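Cellulose 1,4-beta-cellobiosidase (Thermobifida fusca, PDB 4JJJ) probably hydrolyses beta-1,4 links of cellulose to release cellobiose, through the family 48 glycoside hydrolase domain that makes up this chain. Local coordinates at residues 364-367 with 373-376; 441-446 with 480-485; 321-326 with 410-415. The protein carries 1 engineered substitution. All coordinates share one frame; numbering follows the deposited sequence. Where two conformers were deposited one is given.

Contact 1. Residues 364-367 with 373-376; sequences QWLQ and IAGG
W365, on the last turn of helix 348-365, brings the six-membered part of its indole obliquely toward the carbonyl oxygen of G376, with CZ3 and O 3.9 Å apart. Its NE1 is bonded to the carbonyl of D476, and it is CZ3 and CH2 that approach G376. L366 has the largest share of the contact. Its carbonyl O takes the amide proton of A374 in a short, nearly straight bond (N to O 2.7 Å, 172° at the hydrogen), although the donor is tilted 29° from the carbonyl plane. With CG anti to the carbonyl carbon (chi1 -70°), the side chain of L366 leans over the returning backbone: CB packs on CG2 of I373 at 3.6 Å, CD1 comes within 3.4 Å of the carbonyl O of A374, and CD2 lies 3.7 Å from the amide N of G376. That A374 oxygen is buried without a polar partner, with the aliphatic carbons of L366 packed against it. The extended Q367 side chain passes obliquely across I373, whose CD1 touches it from CB to NE2, 3.8 Å from the latter. The Q367 amide is held at both ends, OE1 by NE2 of Q364, and NE2 by the carbonyls of G371 and I440. Q367 and I373 form a single beta bridge, closing the short loop by which helix 348-365 turns back into strand 376-378 in the (alpha/alpha)6 fold of family 48.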
loop_
_atom_site.group_PDB
_atom_site.type_symbol
_atom_site.label_atom_id
_atom_site.label_comp_id
_atom_site.label_asym_id
_atom_site.label_seq_id
_atom_site.Cartn_x
_atom_site.Cartn_y
_atom_site.Cartn_z
ATOM N N GLN A 364 -12.908 4.998 14.391
ATOM C CA GLN A 364 -13.992 4.754 15.338
ATOM C C GLN A 364 -15.356 4.837 14.606
ATOM O O GLN A 364 -16.216 3.968 14.855
ATOM C CB GLN A 364 -13.927 5.724 16.502
ATOM C CG GLN A 364 -14.941 5.463 17.569
ATOM C CD GLN A 364 -14.901 4.077 18.226
ATOM O OE1 GLN A 364 -14.322 3.891 19.271
ATOM N NE2 GLN A 364 -15.453 3.040 17.602
ATOM N N TRP A 365 -15.502 5.800 13.724
ATOM C CA TRP A 365 -16.700 5.966 12.911
ATOM C C TRP A 365 -16.941 4.705 12.102
ATOM O O TRP A 365 -18.099 4.270 11.908
ATOM C CB TRP A 365 -16.547 7.150 12.003
ATOM C CG TRP A 365 -17.614 7.281 10.941
ATOM C CD1 TRP A 365 -18.944 7.444 11.132
ATOM C CD2 TRP A 365 -17.404 7.258 9.520
ATOM N NE1 TRP A 365 -19.590 7.501 9.922
ATOM C CE2 TRP A 365 -18.673 7.447 8.905
ATOM C CE3 TRP A 365 -16.273 7.151 8.719
ATOM C CZ2 TRP A 365 -18.838 7.444 7.546
ATOM C CZ3 TRP A 365 -16.447 7.110 7.335
ATOM C CH2 TRP A 365 -17.685 7.302 6.748
ATOM N N LEU A 366 -15.860 4.023 11.663
ATOM C CA LEU A 366 -16.010 2.842 10.796
ATOM C C LEU A 366 -16.206 1.565 11.577
ATOM O O LEU A 366 -16.254 0.459 10.962
ATOM C CB LEU A 366 -14.751 2.675 9.916
ATOM C CG LEU A 366 -14.630 3.776 8.852
ATOM C CD1 LEU A 366 -13.250 3.875 8.231
ATOM C CD2 LEU A 366 -15.644 3.565 7.742
ATOM N N GLN A 367 -16.193 1.595 12.910
ATOM C CA GLN A 367 -16.265 0.377 13.647
ATOM C C GLN A 367 -17.694 -0.221 13.657
ATOM O O GLN A 367 -18.649 0.366 14.172
ATOM C CB GLN A 367 -15.732 0.529 15.101
ATOM C CG GLN A 367 -15.657 -0.777 15.843
ATOM C CD GLN A 367 -14.713 -0.721 17.015
ATOM O OE1 GLN A 367 -14.743 0.236 17.803
ATOM N NE2 GLN A 367 -13.861 -1.684 17.101
ATOM N N ILE A 373 -13.516 -3.112 11.363
ATOM C CA ILE A 373 -13.425 -1.742 10.830
ATOM C C ILE A 373 -13.798 -1.665 9.364
ATOM O O ILE A 373 -13.134 -2.271 8.491
ATOM C CB ILE A 373 -12.084 -1.091 11.100
ATOM C CG1 ILE A 373 -11.567 -1.381 12.551
ATOM C CG2 ILE A 373 -12.096 0.387 10.760
ATOM C CD1 ILE A 373 -12.428 -0.904 13.701
ATOM N N ALA A 374 -14.881 -0.961 9.102
ATOM C CA ALA A 374 -15.411 -0.857 7.706
ATOM C C ALA A 374 -14.541 0.002 6.829
ATOM O O ALA A 374 -13.519 0.585 7.268
ATOM C CB ALA A 374 -16.810 -0.338 7.734
ATOM N N GLY A 375 -14.920 0.126 5.557
ATOM C CA GLY A 375 -13.950 0.472 4.526
ATOM C C GLY A 375 -13.318 1.826 4.608
ATOM O O GLY A 375 -12.090 1.961 4.671
ATOM N N GLY A 376 -14.118 2.876 4.488
ATOM C CA GLY A 376 -13.580 4.221 4.430
ATOM C C GLY A 376 -14.538 5.275 3.916
ATOM O O GLY A 376 -15.769 5.100 4.028
#

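Contact 2. Residues 441-446 with 480-485; sequences LDKWVP and GTYTGN. With CA (calcium ion), chain G; ZN (zinc ion), chain B.
K443 and Y482 meet through one charged hydrogen bond: the ammonium NZ gives a proton to the phenol OH at 3.0 Å, arriving at the ring's edge near its plane. The lysine reaches across fully extended, from CG anti to the backbone N (chi1 -176°) through to NZ. The phenol accepts here and in turn binds the carbonyl of Q367, so the hydroxyl links K443 to the turn that follows helix 348-365; the nearby positive charge would probably polarise the hydroxyl and strengthen its outgoing bond. NZ also makes a weak bond to the carbonyl of S368 and stands 3.4 Å from the carbonyl O of G484.

Little packing accompanies the bond; inside the loop, the amide N of G484 sits 3.5 Å above the centre of one face of the Y482 ring, where the chain curls back. An ST turn shapes this curl: OG1 of T483 accepts from the amide N of N485 at 2.9 Å.

Each segment also carries a metal ligand away from the K443-Y482 bond. On the helix, D442 OD2 binds a calcium ion at 2.2 Å beside E438, while OD1 takes a proton from a water on the same calcium and is also bonded to Y512, which fixes the carboxylate's rotation. In the loop, the carbonyl O of G480 binds a zinc ion at 2.1 Å, with waters and atoms from elsewhere completing the site. The whole is a polar surface bridge between helix 435-450, probably one of the helices of the (alpha/alpha)6 barrel, and the metal-bound loop joining strands 465-473 and 488-496.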
loop_
_atom_site.group_PDB
_atom_site.type_symbol
_atom_site.label_atom_id
_atom_site.label_comp_id
_atom_site.label_asym_id
_atom_site.label_seq_id
_atom_site.Cartn_x
_atom_site.Cartn_y
_atom_site.Cartn_z
ATOM N N LEU A 441 -9.830 -0.912 20.292
ATOM C CA LEU A 441 -9.279 -2.215 20.580
ATOM C C LEU A 441 -10.173 -3.078 21.471
ATOM O O LEU A 441 -10.349 -4.291 21.239
ATOM C CB LEU A 441 -7.953 -1.992 21.275
ATOM C CG LEU A 441 -6.860 -1.495 20.364
ATOM C CD1 LEU A 441 -5.725 -0.850 21.163
ATOM C CD2 LEU A 441 -6.288 -2.646 19.551
ATOM N N ASP A 442 -10.835 -2.451 22.487
ATOM C CA ASP A 442 -11.640 -3.246 23.389
ATOM C C ASP A 442 -12.812 -3.897 22.661
ATOM O O ASP A 442 -13.294 -4.939 23.157
ATOM C CB ASP A 442 -12.118 -2.350 24.558
ATOM C CG ASP A 442 -11.022 -2.086 25.623
ATOM O OD1 ASP A 442 -9.957 -2.678 25.683
ATOM O OD2 ASP A 442 -11.359 -1.170 26.437
ATOM N N LYS A 443 -13.318 -3.270 21.602
ATOM C CA LYS A 443 -14.363 -3.884 20.808
ATOM C C LYS A 443 -13.833 -4.775 19.677
ATOM O O LYS A 443 -14.442 -5.782 19.346
ATOM C CB LYS A 443 -15.235 -2.765 20.295
ATOM C CG LYS A 443 -16.441 -3.292 19.531
ATOM C CD LYS A 443 -17.499 -2.253 19.169
ATOM C CE LYS A 443 -18.706 -2.890 18.468
ATOM N NZ LYS A 443 -19.852 -1.918 18.217
ATOM N N TRP A 444 -12.715 -4.424 19.094
ATOM C CA TRP A 444 -12.171 -5.229 17.979
ATOM C C TRP A 444 -11.548 -6.520 18.394
ATOM O O TRP A 444 -11.702 -7.535 17.725
ATOM C CB TRP A 444 -11.132 -4.331 17.162
ATOM C CG TRP A 444 -10.568 -4.959 15.960
ATOM C CD1 TRP A 444 -11.029 -4.773 14.665
ATOM C CD2 TRP A 444 -9.460 -5.833 15.871
ATOM N NE1 TRP A 444 -10.292 -5.475 13.807
ATOM C CE2 TRP A 444 -9.332 -6.190 14.499
ATOM C CE3 TRP A 444 -8.588 -6.380 16.781
ATOM C CZ2 TRP A 444 -8.322 -7.027 14.042
ATOM C CZ3 TRP A 444 -7.610 -7.256 16.331
ATOM C CH2 TRP A 444 -7.482 -7.562 15.005
ATOM N N VAL A 445 -10.777 -6.479 19.487
ATOM C CA VAL A 445 -9.975 -7.619 19.924
ATOM C C VAL A 445 -10.840 -8.866 20.194
ATOM O O VAL A 445 -10.566 -9.904 19.623
ATOM C CB VAL A 445 -9.031 -7.248 21.087
ATOM C CG1 VAL A 445 -8.384 -8.477 21.742
ATOM C CG2 VAL A 445 -7.916 -6.338 20.592
ATOM N N PRO A 446 -11.930 -8.740 20.916
ATOM C CA PRO A 446 -12.773 -9.920 21.088
ATOM C C PRO A 446 -13.301 -10.519 19.828
ATOM O O PRO A 446 -13.384 -11.736 19.727
ATOM C CB PRO A 446 -13.870 -9.471 22.039
ATOM C CG PRO A 446 -13.447 -8.201 22.608
ATOM C CD PRO A 446 -12.377 -7.599 21.757
ATOM N N GLY A 480 -19.376 13.234 15.728
ATOM C CA GLY A 480 -18.448 13.355 16.814
ATOM C C GLY A 480 -18.741 12.478 18.005
ATOM O O GLY A 480 -18.243 12.730 19.091
ATOM N N THR A 481 -19.478 11.429 17.837
ATOM C CA THR A 481 -19.781 10.437 18.851
ATOM C C THR A 481 -20.076 9.054 18.260
ATOM O O THR A 481 -20.697 8.919 17.177
ATOM C CB THR A 481 -20.778 10.990 19.887
ATOM O OG1 THR A 481 -20.578 10.291 21.129
ATOM C CG2 THR A 481 -22.200 10.926 19.354
ATOM N N TYR A 482 -19.688 8.006 18.947
ATOM C CA TYR A 482 -19.808 6.653 18.444
ATOM C C TYR A 482 -21.140 6.151 18.894
ATOM O O TYR A 482 -21.444 6.080 20.120
ATOM C CB TYR A 482 -18.712 5.744 18.932
ATOM C CG TYR A 482 -18.709 4.375 18.416
ATOM C CD1 TYR A 482 -18.775 4.150 17.051
ATOM C CD2 TYR A 482 -18.729 3.282 19.255
ATOM C CE1 TYR A 482 -18.798 2.877 16.546
ATOM C CE2 TYR A 482 -18.769 2.024 18.762
ATOM C CZ TYR A 482 -18.779 1.828 17.397
ATOM O OH TYR A 482 -18.792 0.537 16.928
ATOM N N THR A 483 -21.965 5.751 17.900
ATOM C CA THR A 483 -23.274 5.154 18.230
ATOM C C THR A 483 -23.329 3.683 18.460
ATOM O O THR A 483 -24.394 3.055 18.837
ATOM C CB THR A 483 -24.235 5.422 17.048
ATOM O OG1 THR A 483 -23.773 4.642 15.908
ATOM C CG2 THR A 483 -24.294 6.860 16.715
ATOM N N GLY A 484 -22.237 2.974 18.188
ATOM C CA GLY A 484 -22.186 1.567 18.184
ATOM C C GLY A 484 -22.490 0.975 16.793
ATOM O O GLY A 484 -22.331 -0.229 16.600
ATOM N N ASN A 485 -22.929 1.834 15.878
ATOM C CA ASN A 485 -23.187 1.438 14.497
ATOM C C ASN A 485 -23.928 0.112 14.404
ATOM O O ASN A 485 -23.529 -0.872 13.746
ATOM C CB ASN A 485 -21.935 1.390 13.623
ATOM C CG ASN A 485 -21.346 2.748 13.402
ATOM O OD1 ASN A 485 -22.025 3.776 13.334
ATOM N ND2 ASN A 485 -19.960 2.805 13.267
HETATM CA CA CA G . -10.298 -1.075 28.410
HETATM ZN ZN ZN B . -18.281 14.596 20.133
HETATM O O HOH W 1 -8.253 -2.171 27.731
HETATM O O HOH W 2 -9.121 -2.567 29.826
HETATM O O HOH W 3 -11.512 -0.943 30.253
HETATM O O HOH W 4 -16.339 13.344 20.879
HETATM O O HOH W 5 -17.126 15.915 19.386
#

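Contact 3. Residues 321-326 with 410-415; sequences SSHQGY and PSNNWF. With BGC (beta-D-glucopyranose), chain C; BGC (beta-D-glucopyranose), chain D.
Beside the glucan-binding site of this cellulase, H323 at the end of strand 321-323 and the neighbouring Q324 are bonded to the type I beta turn 410-413, which leads into the sugar-binding W414. The imidazole is held at both nitrogens. ND1 accepts from the amide N of G325, and NE2 donates to the carbonyl O of S411 at 3.0 Å. Both partners lie close to the ring plane, but NE2 stands above the S411 carbonyl plane, 71° out of it, and so misses the lone pairs. The ring reaches the turn because chi1 of H323, -172°, sets CG opposite the backbone N; there CE1 lies 3.1 Å from OD1 of N412, and the N412 amide plane is almost perpendicular to the ring.

The same OD1 takes a proton from NE2 of Q324 at 2.9 Å, nearly straight at 167°, and ND2 of N412 reaches the carbonyl of I373, so the buried amide is used at both ends. On the S411 side, OG passes 3.3 Å from CD2 of H323, its own bond going to P404. These polar links join the small sheet containing strand 321-323 to the loop ahead of helix 416-432.

One face of the W414 indole is a sugar platform of the kind common in cellulases. CD1 and NE1 lie under C2 of one glucose (NE1 to C2 3.5 Å), and CZ3 is 3.6 Å from C5 of the next. Replacing this indole with a serine would probably leave the first glucose without its flat support and the second without its contact at the rim, with F417 and W420 losing their edge-to-face partner. W420 and F417 belong to the same glycan pocket.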
loop_
_atom_site.group_PDB
_atom_site.type_symbol
_atom_site.label_atom_id
_atom_site.label_comp_id
_atom_site.label_asym_id
_atom_site.label_seq_id
_atom_site.Cartn_x
_atom_site.Cartn_y
_atom_site.Cartn_z
ATOM N N SER A 321 -10.106 9.302 -1.741
ATOM C CA SER A 321 -10.740 8.175 -1.022
ATOM C C SER A 321 -9.706 7.553 -0.099
ATOM O O SER A 321 -8.514 7.348 -0.525
ATOM C CB SER A 321 -11.246 7.145 -1.991
ATOM O OG SER A 321 -11.919 6.119 -1.315
ATOM N N SER A 322 -10.133 7.242 1.127
ATOM C CA SER A 322 -9.247 6.732 2.190
ATOM C C SER A 322 -9.812 5.482 2.767
ATOM O O SER A 322 -11.045 5.329 2.911
ATOM C CB SER A 322 -8.975 7.779 3.292
ATOM O OG SER A 322 -8.371 8.972 2.799
ATOM N N HIS A 323 -8.917 4.510 3.027
ATOM C CA HIS A 323 -9.238 3.189 3.475
ATOM C C HIS A 323 -8.710 3.000 4.897
ATOM O O HIS A 323 -7.571 3.314 5.180
ATOM C CB HIS A 323 -8.588 2.214 2.479
ATOM C CG HIS A 323 -8.917 0.763 2.624
ATOM N ND1 HIS A 323 -8.716 0.015 3.783
ATOM C CD2 HIS A 323 -9.410 -0.124 1.729
ATOM C CE1 HIS A 323 -9.004 -1.244 3.572
ATOM N NE2 HIS A 323 -9.459 -1.350 2.317
ATOM N N GLN A 324 -9.497 2.393 5.765
ATOM C CA GLN A 324 -9.096 2.169 7.144
ATOM C C GLN A 324 -7.747 1.453 7.257
ATOM O O GLN A 324 -6.924 1.662 8.160
ATOM C CB GLN A 324 -10.142 1.330 7.909
ATOM C CG GLN A 324 -10.447 -0.072 7.378
ATOM C CD GLN A 324 -9.609 -1.165 7.964
ATOM O OE1 GLN A 324 -8.992 -0.987 9.021
ATOM N NE2 GLN A 324 -9.543 -2.323 7.286
ATOM N N GLY A 325 -7.510 0.532 6.362
ATOM C CA GLY A 325 -6.302 -0.318 6.390
ATOM C C GLY A 325 -5.034 0.421 6.166
ATOM O O GLY A 325 -3.929 -0.164 6.485
ATOM N N TYR A 326 -5.095 1.623 5.615
ATOM C CA TYR A 326 -3.926 2.483 5.370
ATOM C C TYR A 326 -3.574 3.355 6.551
ATOM O O TYR A 326 -2.505 3.896 6.644
ATOM C CB TYR A 326 -4.087 3.387 4.132
ATOM C CG TYR A 326 -3.921 2.669 2.810
ATOM C CD1 TYR A 326 -4.306 1.373 2.592
ATOM C CD2 TYR A 326 -3.474 3.438 1.740
ATOM C CE1 TYR A 326 -4.153 0.800 1.351
ATOM C CE2 TYR A 326 -3.272 2.873 0.484
ATOM C CZ TYR A 326 -3.603 1.589 0.298
ATOM O OH TYR A 326 -3.375 1.021 -0.937
ATOM N N PRO A 410 -13.599 -5.964 -4.025
ATOM C CA PRO A 410 -13.862 -4.926 -3.009
ATOM C C PRO A 410 -12.702 -4.825 -2.035
ATOM O O PRO A 410 -12.313 -5.816 -1.457
ATOM C CB PRO A 410 -15.131 -5.406 -2.369
ATOM C CG PRO A 410 -15.817 -6.258 -3.446
ATOM C CD PRO A 410 -14.670 -6.986 -4.062
ATOM N N SER A 411 -12.165 -3.603 -1.895
ATOM C CA SER A 411 -10.892 -3.349 -1.269
ATOM C C SER A 411 -10.840 -3.683 0.217
ATOM O O SER A 411 -9.740 -3.857 0.780
ATOM C CB SER A 411 -10.438 -1.924 -1.399
ATOM O OG SER A 411 -11.366 -1.083 -0.703
ATOM N N ASN A 412 -11.967 -3.727 0.932
ATOM C CA ASN A 412 -11.966 -4.013 2.350
ATOM C C ASN A 412 -12.467 -5.414 2.737
ATOM O O ASN A 412 -12.708 -5.726 3.914
ATOM C CB ASN A 412 -12.729 -2.937 3.187
ATOM C CG ASN A 412 -12.317 -2.913 4.613
ATOM O OD1 ASN A 412 -11.120 -3.042 4.965
ATOM N ND2 ASN A 412 -13.342 -2.709 5.504
ATOM N N ASN A 413 -12.560 -6.323 1.775
ATOM C CA ASN A 413 -12.946 -7.700 2.087
ATOM C C ASN A 413 -11.759 -8.505 2.693
ATOM O O ASN A 413 -11.930 -9.536 3.302
ATOM C CB ASN A 413 -13.469 -8.326 0.840
ATOM C CG ASN A 413 -14.878 -7.845 0.483
ATOM O OD1 ASN A 413 -15.408 -6.885 1.043
ATOM N ND2 ASN A 413 -15.479 -8.517 -0.506
ATOM N N TRP A 414 -10.514 -8.071 2.442
ATOM C CA TRP A 414 -9.323 -8.812 3.035
ATOM C C TRP A 414 -9.110 -8.481 4.453
ATOM O O TRP A 414 -8.922 -7.294 4.801
ATOM C CB TRP A 414 -8.124 -8.368 2.229
ATOM C CG TRP A 414 -6.877 -9.112 2.645
ATOM C CD1 TRP A 414 -6.744 -10.482 2.804
ATOM C CD2 TRP A 414 -5.573 -8.543 2.850
ATOM N NE1 TRP A 414 -5.466 -10.781 3.182
ATOM C CE2 TRP A 414 -4.718 -9.617 3.213
ATOM C CE3 TRP A 414 -5.087 -7.246 2.884
ATOM C CZ2 TRP A 414 -3.379 -9.389 3.494
ATOM C CZ3 TRP A 414 -3.789 -7.033 3.157
ATOM C CH2 TRP A 414 -2.932 -8.101 3.477
ATOM N N PHE A 415 -9.157 -9.503 5.310
ATOM C CA PHE A 415 -8.878 -9.345 6.733
ATOM C C PHE A 415 -7.502 -8.783 7.040
ATOM O O PHE A 415 -7.369 -8.193 8.114
ATOM C CB PHE A 415 -9.118 -10.630 7.493
ATOM C CG PHE A 415 -8.889 -10.563 8.955
ATOM C CD1 PHE A 415 -9.855 -10.068 9.849
ATOM C CD2 PHE A 415 -7.706 -10.995 9.472
ATOM C CE1 PHE A 415 -9.662 -10.035 11.213
ATOM C CE2 PHE A 415 -7.470 -10.955 10.830
ATOM C CZ PHE A 415 -8.470 -10.495 11.712
HETATM C C2 BGC C . -5.247 -11.638 -0.243
HETATM C C3 BGC C . -4.290 -10.658 -0.912
HETATM C C4 BGC C . -2.903 -10.707 -0.238
HETATM C C5 BGC C . -2.343 -12.120 0.016
HETATM C C6 BGC C . -1.149 -12.138 0.973
HETATM C C1 BGC C . -4.614 -13.000 -0.091
HETATM O O1 BGC C . -5.584 -13.833 0.626
HETATM O O2 BGC C . -6.422 -11.657 -1.121
HETATM O O3 BGC C . -4.809 -9.325 -0.866
HETATM O O4 BGC C . -1.917 -10.004 -0.997
HETATM O O5 BGC C . -3.348 -12.943 0.610
HETATM O O6 BGC C . -1.481 -11.725 2.274
HETATM C C2 BGC D . -0.252 -8.335 -1.121
HETATM C C3 BGC D . 0.210 -6.969 -0.619
HETATM C C4 BGC D . -0.968 -5.953 -0.654
HETATM C C5 BGC D . -2.258 -6.533 -0.020
HETATM C C6 BGC D . -3.423 -5.596 -0.234
HETATM C C1 BGC D . -1.496 -8.812 -0.395
HETATM O O2 BGC D . 0.770 -9.297 -0.900
HETATM O O3 BGC D . 1.320 -6.555 -1.453
HETATM O O4 BGC D . -0.550 -4.754 0.030
HETATM O O5 BGC D . -2.510 -7.813 -0.614
HETATM O O6 BGC D . -3.631 -5.351 -1.612
#

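Contacts 1 and 3 are buried and contact 2 lies at the surface, and their chemistry follows this order. Contact 1 is mainly aliphatic packing with one backbone bond; contact 3, nearest the chain's centre, is a network of side-chain hydrogen bonds, one of them to a backbone carbonyl; contact 2 relies on a single long lysine and covers the least area. Contact 1 stands between the others. The end of helix 348-365 and the turn after it bond to contact 2 (W365 O with N485 ND2), and the returning loop bonds to contact 3 (G375 O with Q324 N). The three thus run from a metal-bearing surface to the sugar site.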